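PDB 4G54: general Secretion Pathway Protein from Vibrio vulnificus, which forms a periplasmic domain of the EpsAB fusion protein of the type II secretion system and probably binds peptidoglycan. Local coordinates for residues Glu36-Trp41 and Ile48-Glu53; Glu145-Leu150 and Ala170-Arg175. All coordinates share one frame; numbering follows the deposited sequence.

Contact 1. Residues Glu36-Trp41 and Ile48-Glu53; sequences ELYKLW and IDTMCE
The ring of Tyr38 reaches from helix 30-40 to the loop at Asp49 and Thr50, and two waters link its hydroxyl to Asp49. Along the helix, Glu36 and Lys39 form a salt bridge one turn apart: Lys39 NZ lies 3.0 Å from Glu36 OE1, approaching on the syn side but 32° out of the carboxylate plane. Next, Tyr38 sets CG beside the backbone N (chi1 -88°), which carries the ring out to the loop, where it crosses the Asp49 side chain at about a right angle, ring and carboxylate planes 58° apart. Its edge atom CE1 lies 4.0 Å from Asp49 O and is also close to Asp49 CB; Tyr38 CD1 is 4.4 Å from Thr50 CG2. The same ring touches Leu129 of strand 125-131 and meets the Phe60 ring with planes at about 60°. One water lies 2.8 Å from Tyr38 OH and donates to Asp49 OD1; the other, in the ring plane, donates to Asp49 O at 2.7 Å. The Asp49 carboxylate is further fixed by Thr46 N, Thr57 and a salt bridge to Arg237, which probably keeps it ionised. A helix beside an antiparallel sheet, with a loop linked to it by two bridging waters between buried residues and to strand 60-66 by the Cys52-Cys62 disulfide, belongs here to the peptidase C39-like domain of the GspA family.

Contact 2. Residues Glu145-Leu150 and Ala170-Arg175; sequences EAIEVL and AELMQR
No ring, amide or other flat group takes part where Leu172 meets Ile147 and Leu150, so the contact has no stacked face or edge and consists of branched aliphatic side chains alone. Leu172 projects from helix 170-182 toward helix 145-158, and on its side one methyl, CD2, makes both close approaches. Leu172 CD2 lies 3.7 Å from Ile147 CG2 and 4.0 Å from Leu150 CD2, thus bridging two residues one turn apart on the facing helix. Ile147 offers the branch that lies anti to the backbone N, CG2. Leu150 leaves its helix beside the line between the segments, but with CG likewise opposite the backbone N (chi1 178°) its CD2 methyl is carried round to meet Leu172. Leu172 crosses both Ile147 and Leu150 at a slant. The nearest CA atoms, those of Leu150 and Leu172, stand 9.0 Å apart. Leu172 also packs on Asp151 and Leu154 of helix 145-158. Leu196 and Leu199 of helix 193-202 pack on Leu150, and Arg175 pairs in a salt bridge with Asp160. Three helices thus converge on buried aliphatic side chains, as in the small helical bundle of peptidoglycan-binding domains.

In the fold
Contact 1 closes before contact 2 opens along the chain, and the two share no helix, strand or sheet. Their centres are 29 Å apart, and the nearest atoms about 13 Å, without touching. Contact 1 belongs to the GspA, peptidase C39-like domain, where helix 30-40 lies against the six-stranded antiparallel sheet; contact 2 belongs to the putative peptidoglycan-binding domain and joins helices 145-158 and 170-182. The contacts thus sit in different domains, and the C-terminal residues run from one to the other, Arg237 meeting Asp49 of contact 1 and Leu241 bonding the backbone of Ala146 in contact 2. The end of the chain therefore helps to connect the two domains.

Contact 1. Residues Glu36-Trp41 and Ile48-Glu53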
loop_
_atom_site.group_PDB
_atom_site.type_symbol
_atom_site.label_atom_id
_atom_site.label_comp_id
_atom_site.label_asym_id
_atom_site.label_seq_id
_atom_site.Cartn_x
_atom_site.Cartn_y
_atom_site.Cartn_z
ATOM N N GLU A 36 8.832 -7.460 6.758
ATOM C CA GLU A 36 7.584 -7.766 7.423
ATOM C C GLU A 36 6.375 -7.179 6.650
ATOM O O GLU A 36 5.316 -7.814 6.557
ATOM C CB GLU A 36 7.648 -7.209 8.875
ATOM C CG GLU A 36 6.556 -7.827 9.836
ATOM C CD GLU A 36 6.787 -9.290 10.143
ATOM O OE1 GLU A 36 7.895 -9.855 9.813
ATOM O OE2 GLU A 36 5.856 -9.847 10.787
ATOM N N LEU A 37 6.528 -5.926 6.213
ATOM C CA LEU A 37 5.388 -5.298 5.504
ATOM C C LEU A 37 5.052 -6.051 4.233
ATOM O O LEU A 37 3.874 -6.261 3.925
ATOM C CB LEU A 37 5.756 -3.816 5.264
ATOM C CG LEU A 37 4.651 -2.980 4.630
ATOM C CD1 LEU A 37 3.480 -3.021 5.548
ATOM C CD2 LEU A 37 5.169 -1.513 4.477
ATOM N N TYR A 38 6.067 -6.564 3.527
ATOM C CA TYR A 38 5.747 -7.367 2.339
ATOM C C TYR A 38 5.005 -8.662 2.720
ATOM O O TYR A 38 4.151 -9.130 1.949
ATOM C CB TYR A 38 7.003 -7.794 1.609
ATOM C CG TYR A 38 7.506 -6.799 0.568
ATOM C CD1 TYR A 38 8.607 -6.010 0.810
ATOM C CD2 TYR A 38 6.839 -6.635 -0.684
ATOM C CE1 TYR A 38 9.117 -5.117 -0.263
ATOM C CE2 TYR A 38 7.252 -5.762 -1.628
ATOM C CZ TYR A 38 8.403 -5.043 -1.447
ATOM O OH TYR A 38 8.823 -4.182 -2.430
ATOM N N LYS A 39 5.275 -9.228 3.878
ATOM C CA LYS A 39 4.550 -10.460 4.216
ATOM C C LYS A 39 3.017 -10.181 4.333
ATOM O O LYS A 39 2.185 -11.055 4.055
ATOM C CB LYS A 39 5.005 -10.977 5.553
ATOM C CG LYS A 39 6.416 -11.406 5.616
ATOM C CD LYS A 39 6.699 -12.096 7.019
ATOM C CE LYS A 39 8.174 -12.058 7.281
ATOM N NZ LYS A 39 8.484 -12.569 8.652
ATOM N N LEU A 40 2.627 -8.981 4.816
ATOM C CA LEU A 40 1.219 -8.612 4.917
ATOM C C LEU A 40 0.557 -8.590 3.576
ATOM O O LEU A 40 -0.644 -8.851 3.485
ATOM C CB LEU A 40 1.061 -7.199 5.535
ATOM C CG LEU A 40 0.781 -7.099 6.992
ATOM C CD1 LEU A 40 2.014 -7.463 7.610
ATOM C CD2 LEU A 40 0.375 -5.666 7.403
ATOM N N TRP A 41 1.322 -8.302 2.519
ATOM C CA TRP A 41 0.788 -8.366 1.177
ATOM C C TRP A 41 0.850 -9.789 0.590
ATOM O O TRP A 41 0.413 -10.053 -0.563
ATOM C CB TRP A 41 1.554 -7.371 0.283
ATOM C CG TRP A 41 1.281 -5.936 0.619
ATOM C CD1 TRP A 41 1.979 -5.163 1.422
ATOM C CD2 TRP A 41 0.224 -5.138 0.079
ATOM N NE1 TRP A 41 1.458 -3.877 1.474
ATOM C CE2 TRP A 41 0.361 -3.837 0.628
ATOM C CE3 TRP A 41 -0.806 -5.405 -0.831
ATOM C CZ2 TRP A 41 -0.539 -2.748 0.278
ATOM C CZ3 TRP A 41 -1.686 -4.355 -1.172
ATOM C CH2 TRP A 41 -1.554 -3.085 -0.590
ATOM N N ILE A 48 17.120 -7.294 -2.272
ATOM C CA ILE A 48 17.026 -6.160 -3.220
ATOM C C ILE A 48 15.717 -5.382 -3.012
ATOM O O ILE A 48 15.715 -4.093 -2.989
ATOM C CB ILE A 48 17.195 -6.661 -4.631
ATOM C CG1 ILE A 48 18.620 -7.123 -4.824
ATOM C CG2 ILE A 48 16.949 -5.598 -5.624
ATOM C CD1 ILE A 48 19.634 -5.987 -4.627
ATOM N N ASP A 49 14.623 -6.116 -2.744
ATOM C CA ASP A 49 13.364 -5.487 -2.590
ATOM C C ASP A 49 13.317 -4.627 -1.365
ATOM O O ASP A 49 12.620 -3.593 -1.332
ATOM C CB ASP A 49 12.285 -6.583 -2.453
ATOM C CG ASP A 49 12.205 -7.421 -3.704
ATOM O OD1 ASP A 49 11.956 -6.864 -4.834
ATOM O OD2 ASP A 49 12.352 -8.646 -3.590
ATOM N N THR A 50 14.016 -4.997 -0.309
ATOM C CA THR A 50 13.866 -4.192 0.885
ATOM C C THR A 50 14.841 -3.029 1.042
ATOM O O THR A 50 14.899 -2.405 2.116
ATOM C CB THR A 50 13.957 -5.136 2.134
ATOM O OG1 THR A 50 15.218 -5.825 2.094
ATOM C CG2 THR A 50 12.848 -6.100 2.140
ATOM N N MET A 51 15.595 -2.787 -0.020
ATOM C CA MET A 51 16.425 -1.549 -0.089
ATOM C C MET A 51 15.590 -0.242 -0.248
ATOM O O MET A 51 16.107 0.837 0.065
ATOM C CB MET A 51 17.457 -1.634 -1.195
ATOM C CG MET A 51 18.560 -2.672 -0.978
ATOM S SD MET A 51 19.502 -2.848 -2.501
ATOM C CE MET A 51 20.780 -1.557 -2.356
ATOM N N CYS A 52 14.354 -0.353 -0.752
ATOM C CA CYS A 52 13.499 0.823 -1.012
ATOM C C CYS A 52 14.234 1.883 -1.828
ATOM O O CYS A 52 14.240 3.057 -1.488
ATOM C CB CYS A 52 13.055 1.416 0.343
ATOM S SG CYS A 52 11.516 2.419 0.162
ATOM N N GLU A 53 14.830 1.439 -2.937
ATOM C CA GLU A 53 15.541 2.370 -3.808
ATOM C C GLU A 53 14.884 2.245 -5.154
ATOM O O GLU A 53 14.159 1.283 -5.446
ATOM C CB GLU A 53 17.025 2.004 -3.883
ATOM C CG GLU A 53 17.766 2.478 -2.596
ATOM C CD GLU A 53 19.221 1.991 -2.470
ATOM O OE1 GLU A 53 19.843 1.726 -3.525
ATOM O OE2 GLU A 53 19.762 1.885 -1.322
HETATM O O HOH W 1 9.941 -4.903 -4.854
HETATM O O HOH W 2 10.441 -2.226 -2.200
#

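Contact 2. Residues Glu145-Leu150 and Ala170-Arg175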
loop_
_atom_site.group_PDB
_atom_site.type_symbol
_atom_site.label_atom_id
_atom_site.label_comp_id
_atom_site.label_asym_id
_atom_site.label_seq_id
_atom_site.Cartn_x
_atom_site.Cartn_y
_atom_site.Cartn_z
ATOM N N GLU A 145 -3.700 -6.311 -21.629
ATOM C CA GLU A 145 -3.920 -6.702 -20.256
ATOM C C GLU A 145 -3.909 -5.480 -19.309
ATOM O O GLU A 145 -4.603 -5.497 -18.284
ATOM C CB GLU A 145 -2.842 -7.656 -19.817
ATOM C CG GLU A 145 -3.139 -8.307 -18.466
ATOM C CD GLU A 145 -2.001 -9.242 -17.958
ATOM O OE1 GLU A 145 -1.004 -9.524 -18.699
ATOM O OE2 GLU A 145 -2.141 -9.716 -16.802
ATOM N N ALA A 146 -3.138 -4.452 -19.629
ATOM C CA ALA A 146 -3.125 -3.266 -18.812
ATOM C C ALA A 146 -4.481 -2.611 -18.729
ATOM O O ALA A 146 -4.812 -2.021 -17.655
ATOM C CB ALA A 146 -2.101 -2.277 -19.360
ATOM N N ILE A 147 -5.249 -2.692 -19.818
ATOM C CA ILE A 147 -6.583 -2.082 -19.816
ATOM C C ILE A 147 -7.501 -2.924 -18.942
ATOM O O ILE A 147 -8.298 -2.349 -18.160
ATOM C CB ILE A 147 -7.128 -1.985 -21.222
ATOM C CG1 ILE A 147 -6.234 -1.140 -22.142
ATOM C CG2 ILE A 147 -8.534 -1.374 -21.165
ATOM C CD1 ILE A 147 -5.644 0.161 -21.565
ATOM N N GLU A 148 -7.358 -4.246 -18.952
ATOM C CA GLU A 148 -8.184 -5.067 -18.084
ATOM C C GLU A 148 -7.895 -4.765 -16.646
ATOM O O GLU A 148 -8.807 -4.733 -15.770
ATOM C CB GLU A 148 -7.912 -6.581 -18.329
ATOM C CG GLU A 148 -8.015 -6.955 -19.782
ATOM C CD GLU A 148 -7.547 -8.401 -20.084
ATOM O OE1 GLU A 148 -6.929 -9.077 -19.230
ATOM O OE2 GLU A 148 -7.813 -8.833 -21.230
ATOM N N VAL A 149 -6.599 -4.564 -16.307
ATOM C CA VAL A 149 -6.265 -4.188 -14.959
ATOM C C VAL A 149 -6.769 -2.794 -14.502
ATOM O O VAL A 149 -7.333 -2.674 -13.423
ATOM C CB VAL A 149 -4.685 -4.181 -14.780
ATOM C CG1 VAL A 149 -4.273 -3.598 -13.427
ATOM C CG2 VAL A 149 -4.203 -5.631 -14.893
ATOM N N LEU A 150 -6.711 -1.808 -15.424
ATOM C CA LEU A 150 -7.340 -0.480 -15.223
ATOM C C LEU A 150 -8.845 -0.628 -14.907
ATOM O O LEU A 150 -9.327 -0.067 -13.900
ATOM C CB LEU A 150 -7.085 0.399 -16.500
ATOM C CG LEU A 150 -7.775 1.723 -16.317
ATOM C CD1 LEU A 150 -7.391 2.527 -15.095
ATOM C CD2 LEU A 150 -7.553 2.543 -17.632
ATOM N N ALA A 170 -15.018 4.157 -25.160
ATOM C CA ALA A 170 -15.639 5.411 -24.743
ATOM C C ALA A 170 -16.193 5.286 -23.345
ATOM O O ALA A 170 -16.111 6.251 -22.556
ATOM C CB ALA A 170 -16.739 5.824 -25.793
ATOM N N GLU A 171 -16.730 4.118 -23.002
ATOM C CA GLU A 171 -17.340 3.979 -21.674
ATOM C C GLU A 171 -16.253 3.907 -20.600
ATOM O O GLU A 171 -16.377 4.525 -19.518
ATOM C CB GLU A 171 -18.219 2.741 -21.662
ATOM C CG GLU A 171 -18.979 2.689 -20.324
ATOM C CD GLU A 171 -20.038 1.616 -20.217
ATOM O OE1 GLU A 171 -20.082 0.718 -21.128
ATOM O OE2 GLU A 171 -20.842 1.674 -19.228
ATOM N N LEU A 172 -15.106 3.272 -20.899
ATOM C CA LEU A 172 -14.023 3.275 -19.890
ATOM C C LEU A 172 -13.544 4.700 -19.689
ATOM O O LEU A 172 -13.168 5.085 -18.560
ATOM C CB LEU A 172 -12.870 2.339 -20.342
ATOM C CG LEU A 172 -11.891 2.020 -19.163
ATOM C CD1 LEU A 172 -12.535 1.202 -18.011
ATOM C CD2 LEU A 172 -10.697 1.221 -19.697
ATOM N N MET A 173 -13.465 5.465 -20.793
ATOM C CA MET A 173 -13.047 6.872 -20.683
ATOM C C MET A 173 -14.005 7.654 -19.717
ATOM O O MET A 173 -13.499 8.448 -18.879
ATOM C CB MET A 173 -13.000 7.516 -22.085
ATOM C CG MET A 173 -12.349 8.868 -22.009
ATOM S SD MET A 173 -12.131 9.467 -23.755
ATOM C CE MET A 173 -11.517 11.130 -23.344
ATOM N N GLN A 174 -15.318 7.426 -19.839
ATOM C CA GLN A 174 -16.282 8.110 -18.928
ATOM C C GLN A 174 -16.002 7.651 -17.502
ATOM O O GLN A 174 -16.182 8.449 -16.570
ATOM C CB GLN A 174 -17.712 7.728 -19.381
ATOM C CG GLN A 174 -17.988 8.380 -20.714
ATOM C CD GLN A 174 -19.169 9.316 -20.619
ATOM O OE1 GLN A 174 -19.036 10.532 -20.409
ATOM N NE2 GLN A 174 -20.354 8.722 -20.664
ATOM N N ARG A 175 -15.572 6.415 -17.301
ATOM C CA ARG A 175 -15.293 5.936 -15.913
ATOM C C ARG A 175 -14.012 6.517 -15.351
ATOM O O ARG A 175 -13.963 6.885 -14.192
ATOM C CB ARG A 175 -15.200 4.394 -15.855
ATOM C CG ARG A 175 -16.649 3.851 -16.114
ATOM C CD ARG A 175 -16.646 2.282 -16.189
ATOM N NE ARG A 175 -16.124 1.653 -14.953
ATOM C CZ ARG A 175 -16.734 1.692 -13.759
ATOM N NH1 ARG A 175 -17.919 2.295 -13.531
ATOM N NH2 ARG A 175 -16.090 1.076 -12.738
#